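Side-chain contacts in phosphodiesterase (Salpingoeca rosetta, PDB 7D7P), which is a member of the cyclic nucleotide phosphodiesterase family, an HD-type protein with an all-helical fold that holds a zinc ion and a magnesium ion: residues A[109-114]-A[260-265]; A[58-63]-A[271-276]; A[256-261]-A[321-326]. All coordinates share one frame; numbering follows the deposited sequence.

Contact 1 of 3, residues A[109-114]-A[260-265]; sequences WRHAVM and DLHNPI. With ZN (zinc ion), chain G.
The imidazoles of His111 and His262 meet at their edges, with no overlap of faces, and their planes are 46° apart. His262 presents NE2 at the edge of the His111 ring. His111 ND1 donates to His262 NE2 at 3.0 Å, a somewhat bent bond with an N-H...N angle of 138°. Each nitrogen lies close to the plane of the other ring. One face of His262 is covered by Met114, whose CB sits 4.0 Å from the ring centroid. The Met114 chain bends at chi2 and chi3 and carries CE along to within 3.7 Å of His262 ND1. Outside the two segments, Trp274 also packs edge-to-face with His262.

The other nitrogen of His111, NE2, binds the zinc ion at 2.3 Å. Asp260 OD1 binds the same ion at 2.3 Å, with its carboxylate plane 39° from the His111 ring. Asp260 OD2 accepts a bond from a water that is also a zinc ligand. The bond to His262 helps fix the rotation of the His111 ring, so His262 acts as a second-shell residue. His146 and Asp147 complete the protein ligands. Two histidines and two aspartates on one metal are the signature of the HD phosphodiesterase site.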
loop_
_atom_site.group_PDB
_atom_site.type_symbol
_atom_site.label_atom_id
_atom_site.label_comp_id
_atom_site.label_asym_id
_atom_site.label_seq_id
_atom_site.Cartn_x
_atom_site.Cartn_y
_atom_site.Cartn_z
ATOM N N TRP A 109 -22.599 -15.483 16.868
ATOM C CA TRP A 109 -23.425 -16.254 15.942
ATOM C C TRP A 109 -23.666 -15.506 14.640
ATOM O O TRP A 109 -23.795 -16.129 13.581
ATOM C CB TRP A 109 -24.752 -16.611 16.611
ATOM C CG TRP A 109 -25.863 -17.021 15.673
ATOM C CD1 TRP A 109 -27.006 -16.322 15.403
ATOM C CD2 TRP A 109 -25.956 -18.242 14.924
ATOM N NE1 TRP A 109 -27.796 -17.022 14.526
ATOM C CE2 TRP A 109 -27.176 -18.204 14.217
ATOM C CE3 TRP A 109 -25.129 -19.359 14.783
ATOM C CZ2 TRP A 109 -27.582 -19.237 13.374
ATOM C CZ3 TRP A 109 -25.535 -20.384 13.945
ATOM C CH2 TRP A 109 -26.751 -20.316 13.252
ATOM N N ARG A 110 -23.732 -14.175 14.692
ATOM C CA ARG A 110 -23.956 -13.415 13.468
ATOM C C ARG A 110 -22.721 -13.414 12.574
ATOM O O ARG A 110 -22.852 -13.372 11.345
ATOM C CB ARG A 110 -24.393 -11.993 13.810
ATOM C CG ARG A 110 -25.876 -11.911 14.139
ATOM C CD ARG A 110 -26.288 -10.551 14.675
ATOM N NE ARG A 110 -27.742 -10.410 14.692
ATOM C CZ ARG A 110 -28.538 -10.943 15.615
ATOM N NH1 ARG A 110 -28.025 -11.656 16.610
ATOM N NH2 ARG A 110 -29.850 -10.762 15.545
ATOM N N HIS A 111 -21.523 -13.475 13.161
ATOM C CA HIS A 111 -20.317 -13.643 12.354
ATOM C C HIS A 111 -20.325 -14.987 11.633
ATOM O O HIS A 111 -19.919 -15.079 10.469
ATOM C CB HIS A 111 -19.073 -13.514 13.232
ATOM C CG HIS A 111 -17.799 -13.882 12.536
ATOM N ND1 HIS A 111 -17.370 -13.255 11.386
ATOM C CD2 HIS A 111 -16.858 -14.813 12.827
ATOM C CE1 HIS A 111 -16.222 -13.782 10.998
ATOM N NE2 HIS A 111 -15.890 -14.730 11.855
ATOM N N ALA A 112 -20.782 -16.041 12.314
ATOM C CA ALA A 112 -20.866 -17.353 11.682
ATOM C C ALA A 112 -21.812 -17.333 10.486
ATOM O O ALA A 112 -21.502 -17.902 9.433
ATOM C CB ALA A 112 -21.315 -18.401 12.701
ATOM N N VAL A 113 -22.972 -16.686 10.630
ATOM C CA VAL A 113 -23.920 -16.613 9.521
ATOM C C VAL A 113 -23.340 -15.789 8.377
ATOM O O VAL A 113 -23.546 -16.106 7.199
ATOM C CB VAL A 113 -25.267 -16.046 10.006
ATOM C CG1 VAL A 113 -26.260 -15.953 8.851
ATOM C CG2 VAL A 113 -25.825 -16.904 11.129
ATOM N N MET A 114 -22.605 -14.723 8.708
ATOM C CA MET A 114 -21.936 -13.924 7.684
ATOM C C MET A 114 -20.955 -14.765 6.875
ATOM O O MET A 114 -20.864 -14.622 5.650
ATOM C CB MET A 114 -21.209 -12.744 8.332
ATOM C CG MET A 114 -22.118 -11.602 8.752
ATOM S SD MET A 114 -22.657 -10.624 7.341
ATOM C CE MET A 114 -21.325 -9.429 7.208
ATOM N N ASP A 260 -14.116 -15.649 5.649
ATOM C CA ASP A 260 -13.871 -15.277 7.038
ATOM C C ASP A 260 -13.523 -13.798 7.157
ATOM O O ASP A 260 -13.947 -13.126 8.104
ATOM C CB ASP A 260 -12.754 -16.143 7.622
ATOM C CG ASP A 260 -12.689 -16.069 9.137
ATOM O OD1 ASP A 260 -13.666 -15.594 9.750
ATOM O OD2 ASP A 260 -11.662 -16.485 9.716
ATOM N N LEU A 261 -12.755 -13.275 6.205
ATOM C CA LEU A 261 -12.374 -11.863 6.196
ATOM C C LEU A 261 -13.377 -11.046 5.381
ATOM O O LEU A 261 -13.050 -10.424 4.372
ATOM C CB LEU A 261 -10.957 -11.705 5.654
ATOM C CG LEU A 261 -9.862 -12.545 6.316
ATOM C CD1 LEU A 261 -8.512 -12.294 5.657
ATOM C CD2 LEU A 261 -9.795 -12.264 7.810
ATOM N N HIS A 262 -14.628 -11.057 5.844
ATOM C CA HIS A 262 -15.715 -10.426 5.103
ATOM C C HIS A 262 -15.810 -8.921 5.323
ATOM O O HIS A 262 -16.499 -8.249 4.546
ATOM C CB HIS A 262 -17.055 -11.081 5.468
ATOM C CG HIS A 262 -17.367 -11.059 6.933
ATOM N ND1 HIS A 262 -17.699 -9.904 7.608
ATOM C CD2 HIS A 262 -17.404 -12.055 7.850
ATOM C CE1 HIS A 262 -17.923 -10.188 8.881
ATOM N NE2 HIS A 262 -17.750 -11.486 9.053
ATOM N N ASN A 263 -15.139 -8.378 6.340
ATOM C CA ASN A 263 -15.277 -6.954 6.650
ATOM C C ASN A 263 -14.921 -6.040 5.480
ATOM O O ASN A 263 -15.743 -5.168 5.143
ATOM C CB ASN A 263 -14.440 -6.613 7.889
ATOM C CG ASN A 263 -15.132 -6.989 9.180
ATOM O OD1 ASN A 263 -16.096 -7.753 9.181
ATOM N ND2 ASN A 263 -14.639 -6.455 10.292
ATOM N N PRO A 264 -13.759 -6.160 4.827
ATOM C CA PRO A 264 -13.410 -5.189 3.779
ATOM C C PRO A 264 -14.140 -5.384 2.459
ATOM O O PRO A 264 -14.001 -4.530 1.573
ATOM C CB PRO A 264 -11.894 -5.398 3.592
ATOM C CG PRO A 264 -11.462 -6.293 4.719
ATOM C CD PRO A 264 -12.657 -7.113 5.046
ATOM N N ILE A 265 -14.900 -6.460 2.281
ATOM C CA ILE A 265 -15.603 -6.699 1.027
ATOM C C ILE A 265 -17.101 -6.426 1.166
ATOM O O ILE A 265 -17.887 -6.840 0.318
ATOM C CB ILE A 265 -15.336 -8.115 0.491
ATOM C CG1 ILE A 265 -15.792 -9.178 1.492
ATOM C CG2 ILE A 265 -13.861 -8.288 0.158
ATOM C CD1 ILE A 265 -15.565 -10.596 1.008
HETATM ZN ZN ZN G . -14.155 -16.167 11.885
HETATM O O HOH W 1 -12.007 -17.412 12.087
HETATM O O HOH W 2 -12.817 -14.347 12.623
#

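Contact 2 of 3, residues A[58-63]-A[271-276]; sequences ALDKSD and NKRWSA
Leu59 and Asp60 of a short 3-10 turn pack against Arg273 and Trp274 of helix 268-291. The contact joins the 3-10 turn leading into helix 63-76 to helix 268-291, within an all-helical phosphodiesterase fold.

The apolar part centres on Leu59. Its CD1 lies over one face of the Trp274 indole, 3.8 Å from the centroid of the five-membered ring, a CH-pi contact. Leu59 CG lies 3.6 Å from Trp274 CZ2. The two side chains run past each other in opposite directions. Leu59 also meets a face of the Arg273 guanidinium, with Leu59 CB 3.7 Å from Arg273 NH2. The leucine is thus held between an indole and a guanidinium. Trp274 NE1 is hydrogen-bonded to Asp57 OD1, which also accepts from the backbone N of Leu59. That aspartate ties the indole to the start of the turn.

The polar part is a salt bridge on the more exposed side, at Asp60. Arg273 bends at chi3 (72°), which turns the guanidinium toward Asp60. The carboxylate and guanidinium planes are 37° apart, and a single oxygen makes the bridge. A water donates to the same carboxylate oxygen and accepts from Arg273 NH2, giving the pair a second link. Arg273 NH1 approaches Asp60 OD1 on its syn side, somewhat tilted from the carboxylate plane, at 3.0 Å with an N-H...O angle of 154°.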
loop_
_atom_site.group_PDB
_atom_site.type_symbol
_atom_site.label_atom_id
_atom_site.label_comp_id
_atom_site.label_asym_id
_atom_site.label_seq_id
_atom_site.Cartn_x
_atom_site.Cartn_y
_atom_site.Cartn_z
ATOM N N ALA A 58 -25.534 -9.529 8.734
ATOM C CA ALA A 58 -26.304 -10.202 9.775
ATOM C C ALA A 58 -26.694 -9.273 10.919
ATOM O O ALA A 58 -27.599 -9.611 11.690
ATOM C CB ALA A 58 -25.515 -11.390 10.326
ATOM N N LEU A 59 -26.030 -8.122 11.057
ATOM C CA LEU A 59 -26.378 -7.202 12.136
ATOM C C LEU A 59 -27.774 -6.621 11.956
ATOM O O LEU A 59 -28.418 -6.244 12.941
ATOM C CB LEU A 59 -25.344 -6.079 12.224
ATOM C CG LEU A 59 -23.936 -6.473 12.676
ATOM C CD1 LEU A 59 -23.000 -5.266 12.662
ATOM C CD2 LEU A 59 -23.966 -7.120 14.058
ATOM N N ASP A 60 -28.261 -6.555 10.719
ATOM C CA ASP A 60 -29.569 -5.991 10.416
ATOM C C ASP A 60 -30.687 -7.028 10.427
ATOM O O ASP A 60 -31.835 -6.679 10.132
ATOM C CB ASP A 60 -29.529 -5.290 9.053
ATOM C CG ASP A 60 -28.419 -4.256 8.961
ATOM O OD1 ASP A 60 -28.217 -3.512 9.945
ATOM O OD2 ASP A 60 -27.749 -4.187 7.909
ATOM N N LYS A 61 -30.392 -8.280 10.766
ATOM C CA LYS A 61 -31.379 -9.349 10.739
ATOM C C LYS A 61 -31.734 -9.790 12.154
ATOM O O LYS A 61 -30.889 -9.797 13.053
ATOM C CB LYS A 61 -30.864 -10.551 9.942
ATOM C CG LYS A 61 -30.401 -10.210 8.534
ATOM C CD LYS A 61 -31.569 -9.791 7.657
ATOM C CE LYS A 61 -31.170 -9.728 6.192
ATOM N NZ LYS A 61 -32.356 -9.537 5.311
ATOM N N SER A 62 -32.996 -10.164 12.339
ATOM C CA SER A 62 -33.454 -10.704 13.607
ATOM C C SER A 62 -33.010 -12.157 13.760
ATOM O O SER A 62 -32.473 -12.777 12.836
ATOM C CB SER A 62 -34.974 -10.600 13.716
ATOM O OG SER A 62 -35.604 -11.550 12.871
ATOM N N ASP A 63 -33.249 -12.705 14.954
ATOM C CA ASP A 63 -32.871 -14.087 15.233
ATOM C C ASP A 63 -33.588 -15.059 14.304
ATOM O O ASP A 63 -32.972 -15.990 13.772
ATOM C CB ASP A 63 -33.169 -14.426 16.693
ATOM C CG ASP A 63 -31.984 -14.176 17.601
ATOM O OD1 ASP A 63 -31.322 -13.130 17.440
ATOM O OD2 ASP A 63 -31.714 -15.029 18.473
ATOM N N ASN A 271 -18.522 -2.481 7.028
ATOM C CA ASN A 271 -17.101 -2.536 7.361
ATOM C C ASN A 271 -16.823 -1.870 8.706
ATOM O O ASN A 271 -16.078 -2.411 9.532
ATOM C CB ASN A 271 -16.285 -1.871 6.249
ATOM C CG ASN A 271 -14.789 -2.172 6.341
ATOM O OD1 ASN A 271 -14.008 -1.736 5.489
ATOM N ND2 ASN A 271 -14.387 -2.910 7.365
ATOM N N LYS A 272 -17.428 -0.706 8.949
ATOM C CA LYS A 272 -17.107 0.062 10.148
ATOM C C LYS A 272 -17.702 -0.567 11.404
ATOM O O LYS A 272 -17.046 -0.605 12.451
ATOM C CB LYS A 272 -17.595 1.502 9.991
ATOM C CG LYS A 272 -17.096 2.439 11.076
ATOM C CD LYS A 272 -17.757 3.804 10.975
ATOM C CE LYS A 272 -17.026 4.824 11.827
ATOM N NZ LYS A 272 -16.764 4.302 13.198
ATOM N N ARG A 273 -18.945 -1.051 11.328
ATOM C CA ARG A 273 -19.590 -1.605 12.516
ATOM C C ARG A 273 -18.895 -2.877 12.990
ATOM O O ARG A 273 -18.704 -3.074 14.194
ATOM C CB ARG A 273 -21.068 -1.882 12.237
ATOM C CG ARG A 273 -21.911 -0.632 12.050
ATOM C CD ARG A 273 -23.311 -0.977 11.566
ATOM N NE ARG A 273 -24.123 -1.589 12.613
ATOM C CZ ARG A 273 -25.327 -2.117 12.414
ATOM N NH1 ARG A 273 -25.863 -2.117 11.199
ATOM N NH2 ARG A 273 -25.995 -2.651 13.427
ATOM N N TRP A 274 -18.517 -3.753 12.058
ATOM C CA TRP A 274 -17.852 -4.992 12.446
ATOM C C TRP A 274 -16.424 -4.732 12.910
ATOM O O TRP A 274 -15.948 -5.371 13.856
ATOM C CB TRP A 274 -17.867 -5.983 11.283
ATOM C CG TRP A 274 -19.190 -6.652 11.078
ATOM C CD1 TRP A 274 -20.152 -6.305 10.172
ATOM C CD2 TRP A 274 -19.699 -7.786 11.791
ATOM N NE1 TRP A 274 -21.228 -7.155 10.276
ATOM C CE2 TRP A 274 -20.976 -8.072 11.263
ATOM C CE3 TRP A 274 -19.201 -8.587 12.824
ATOM C CZ2 TRP A 274 -21.759 -9.126 11.731
ATOM C CZ3 TRP A 274 -19.983 -9.634 13.290
ATOM C CH2 TRP A 274 -21.247 -9.892 12.744
ATOM N N SER A 275 -15.724 -3.799 12.258
ATOM C CA SER A 275 -14.362 -3.473 12.675
ATOM C C SER A 275 -14.343 -2.858 14.068
ATOM O O SER A 275 -13.436 -3.131 14.862
ATOM C CB SER A 275 -13.709 -2.530 11.666
ATOM O OG SER A 275 -13.370 -3.217 10.474
ATOM N N ALA A 276 -15.332 -2.018 14.382
ATOM C CA ALA A 276 -15.427 -1.457 15.725
ATOM C C ALA A 276 -15.715 -2.537 16.759
ATOM O O ALA A 276 -15.289 -2.417 17.914
ATOM C CB ALA A 276 -16.504 -0.374 15.774
HETATM O O HOH W 3 -28.923 -2.612 12.415
#

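Contact 3 of 3, residues A[256-261]-A[321-326]; sequences LHTADL and KPWHQQ. With ZN (zinc ion), chain G.
Trp323 has CG trans to its backbone N (chi1 177°), which carries the indole across to helix 245-260. His257 adopts the same setting and extends its imidazole to meet it. The result is a T-shaped pair with planes at 89°. The CD2 edge of His257 points at the face of the six-membered ring, and His257 CD2 lies 3.5 Å from Trp323 CZ2.

At the indole edge, Trp323 NE1 donates to Thr258 OG1 at 3.0 Å, nearly straight at 166°, with the oxygen in the ring plane. The methyl CG2 of Thr258 packs 3.6 Å from His324 CE1. A water links NE2 of His324 to two backbone oxygens, Thr258 O and Leu261 O. It donates to both, and so serves carbonyls at the end of the helix that carries Asp260.

The helix segments run roughly antiparallel, with axes 11.8 Å apart. They meet through side chains and one water. The Thr258 hydroxyl accepts from Trp323 and donates to Val254 O, and His257 NE2 is hydrogen-bonded to His222 ND1. One straight bond and one ring edge restrict how the indole can rotate, and the buried His257 NE2, Thr258 OG1 and Trp323 NE1 all have partners.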
loop_
_atom_site.group_PDB
_atom_site.type_symbol
_atom_site.label_atom_id
_atom_site.label_comp_id
_atom_site.label_asym_id
_atom_site.label_seq_id
_atom_site.Cartn_x
_atom_site.Cartn_y
_atom_site.Cartn_z
ATOM N N LEU A 256 -12.856 -20.331 1.948
ATOM C CA LEU A 256 -13.397 -20.145 3.293
ATOM C C LEU A 256 -12.625 -19.072 4.051
ATOM O O LEU A 256 -13.217 -18.288 4.803
ATOM C CB LEU A 256 -13.380 -21.460 4.074
ATOM C CG LEU A 256 -13.967 -21.322 5.487
ATOM C CD1 LEU A 256 -15.442 -20.947 5.419
ATOM C CD2 LEU A 256 -13.768 -22.579 6.330
ATOM N N HIS A 257 -11.303 -19.028 3.872
ATOM C CA HIS A 257 -10.517 -17.951 4.464
ATOM C C HIS A 257 -10.942 -16.600 3.907
ATOM O O HIS A 257 -10.995 -15.604 4.641
ATOM C CB HIS A 257 -9.026 -18.198 4.222
ATOM C CG HIS A 257 -8.138 -17.117 4.752
ATOM N ND1 HIS A 257 -8.156 -16.718 6.071
ATOM C CD2 HIS A 257 -7.197 -16.357 4.142
ATOM C CE1 HIS A 257 -7.270 -15.755 6.251
ATOM N NE2 HIS A 257 -6.674 -15.517 5.096
ATOM N N THR A 258 -11.264 -16.550 2.609
ATOM C CA THR A 258 -11.780 -15.321 2.013
ATOM C C THR A 258 -13.085 -14.893 2.675
ATOM O O THR A 258 -13.271 -13.713 2.991
ATOM C CB THR A 258 -11.987 -15.507 0.508
ATOM O OG1 THR A 258 -10.766 -15.945 -0.098
ATOM C CG2 THR A 258 -12.432 -14.197 -0.139
ATOM N N ALA A 259 -14.003 -15.841 2.894
ATOM C CA ALA A 259 -15.283 -15.493 3.502
ATOM C C ALA A 259 -15.124 -15.100 4.965
ATOM O O ALA A 259 -15.915 -14.300 5.477
ATOM C CB ALA A 259 -16.268 -16.655 3.372
ATOM N N ASP A 260 -14.116 -15.649 5.649
ATOM C CA ASP A 260 -13.871 -15.277 7.038
ATOM C C ASP A 260 -13.523 -13.798 7.157
ATOM O O ASP A 260 -13.947 -13.126 8.104
ATOM C CB ASP A 260 -12.754 -16.143 7.622
ATOM C CG ASP A 260 -12.689 -16.069 9.137
ATOM O OD1 ASP A 260 -13.666 -15.594 9.750
ATOM O OD2 ASP A 260 -11.662 -16.485 9.716
ATOM N N LEU A 261 -12.755 -13.275 6.205
ATOM C CA LEU A 261 -12.374 -11.863 6.196
ATOM C C LEU A 261 -13.377 -11.046 5.381
ATOM O O LEU A 261 -13.050 -10.424 4.372
ATOM C CB LEU A 261 -10.957 -11.705 5.654
ATOM C CG LEU A 261 -9.862 -12.545 6.316
ATOM C CD1 LEU A 261 -8.512 -12.294 5.657
ATOM C CD2 LEU A 261 -9.795 -12.264 7.810
ATOM N N LYS A 321 -5.838 -6.661 0.510
ATOM C CA LYS A 321 -5.638 -6.310 -0.897
ATOM C C LYS A 321 -4.677 -7.251 -1.608
ATOM O O LYS A 321 -5.016 -7.719 -2.713
ATOM C CB LYS A 321 -5.181 -4.850 -1.008
ATOM C CG LYS A 321 -5.243 -4.275 -2.413
ATOM C CD LYS A 321 -5.162 -2.754 -2.370
ATOM C CE LYS A 321 -5.335 -2.142 -3.748
ATOM N NZ LYS A 321 -5.526 -0.666 -3.667
ATOM N N PRO A 322 -3.490 -7.575 -1.079
ATOM C CA PRO A 322 -2.640 -8.554 -1.774
ATOM C C PRO A 322 -3.283 -9.923 -1.886
ATOM O O PRO A 322 -3.020 -10.643 -2.858
ATOM C CB PRO A 322 -1.367 -8.596 -0.917
ATOM C CG PRO A 322 -1.368 -7.311 -0.165
ATOM C CD PRO A 322 -2.810 -7.022 0.110
ATOM N N TRP A 323 -4.122 -10.304 -0.919
ATOM C CA TRP A 323 -4.818 -11.584 -1.002
ATOM C C TRP A 323 -5.780 -11.605 -2.184
ATOM O O TRP A 323 -5.750 -12.529 -3.006
ATOM C CB TRP A 323 -5.561 -11.861 0.307
ATOM C CG TRP A 323 -6.381 -13.122 0.294
ATOM C CD1 TRP A 323 -7.716 -13.231 0.026
ATOM C CD2 TRP A 323 -5.919 -14.453 0.565
ATOM N NE1 TRP A 323 -8.112 -14.545 0.112
ATOM C CE2 TRP A 323 -7.027 -15.314 0.443
ATOM C CE3 TRP A 323 -4.674 -14.997 0.900
ATOM C CZ2 TRP A 323 -6.930 -16.690 0.643
ATOM C CZ3 TRP A 323 -4.580 -16.364 1.097
ATOM C CH2 TRP A 323 -5.701 -17.195 0.966
ATOM N N HIS A 324 -6.635 -10.585 -2.289
ATOM C CA HIS A 324 -7.644 -10.557 -3.341
ATOM C C HIS A 324 -7.051 -10.261 -4.711
ATOM O O HIS A 324 -7.672 -10.604 -5.725
ATOM C CB HIS A 324 -8.727 -9.534 -3.000
ATOM C CG HIS A 324 -9.762 -10.052 -2.052
ATOM N ND1 HIS A 324 -10.984 -10.533 -2.474
ATOM C CD2 HIS A 324 -9.758 -10.174 -0.703
ATOM C CE1 HIS A 324 -11.688 -10.922 -1.427
ATOM N NE2 HIS A 324 -10.966 -10.716 -0.338
ATOM N N GLN A 325 -5.878 -9.627 -4.771
ATOM C CA GLN A 325 -5.196 -9.474 -6.051
ATOM C C GLN A 325 -4.773 -10.827 -6.609
ATOM O O GLN A 325 -4.881 -11.070 -7.817
ATOM C CB GLN A 325 -3.989 -8.547 -5.899
ATOM C CG GLN A 325 -4.352 -7.073 -5.828
ATOM C CD GLN A 325 -3.151 -6.187 -5.562
ATOM O OE1 GLN A 325 -2.243 -6.559 -4.821
ATOM N NE2 GLN A 325 -3.143 -5.002 -6.164
ATOM N N GLN A 326 -4.298 -11.726 -5.745
ATOM C CA GLN A 326 -3.989 -13.078 -6.197
ATOM C C GLN A 326 -5.261 -13.877 -6.453
ATOM O O GLN A 326 -5.320 -14.675 -7.396
ATOM C CB GLN A 326 -3.104 -13.788 -5.173
ATOM C CG GLN A 326 -1.708 -13.205 -5.073
ATOM C CD GLN A 326 -0.994 -13.196 -6.409
ATOM O OE1 GLN A 326 -0.946 -14.209 -7.106
ATOM N NE2 GLN A 326 -0.444 -12.046 -6.776
HETATM ZN ZN ZN G . -14.155 -16.167 11.885
HETATM O O HOH W 4 -12.119 -11.335 1.984
HETATM O O HOH W 1 -12.007 -17.412 12.087
HETATM O O HOH W 2 -12.817 -14.347 12.623
#

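In the fold
Contact 1 sits at the zinc site, and contacts 2 and 3 extend from it in different directions. Contact 1 holds two of the four protein ligands. Contact 3 shares Asp260 and Leu261 with it and follows helix 245-260. Their centres are 12 Å apart, and Ile265 CG2 packs on His324 CE1 at 3.8 Å. Contact 2 lies on another side, with its centre 9 Å from that of contact 1. Arg110 NH2 probably bonds to Lys61 O there, at 2.9 Å. The Trp274 side chain of contact 2 comes within about 9 Å of the zinc ion. Contacts 2 and 3 do not touch, and their nearest atoms are about 8 Å apart.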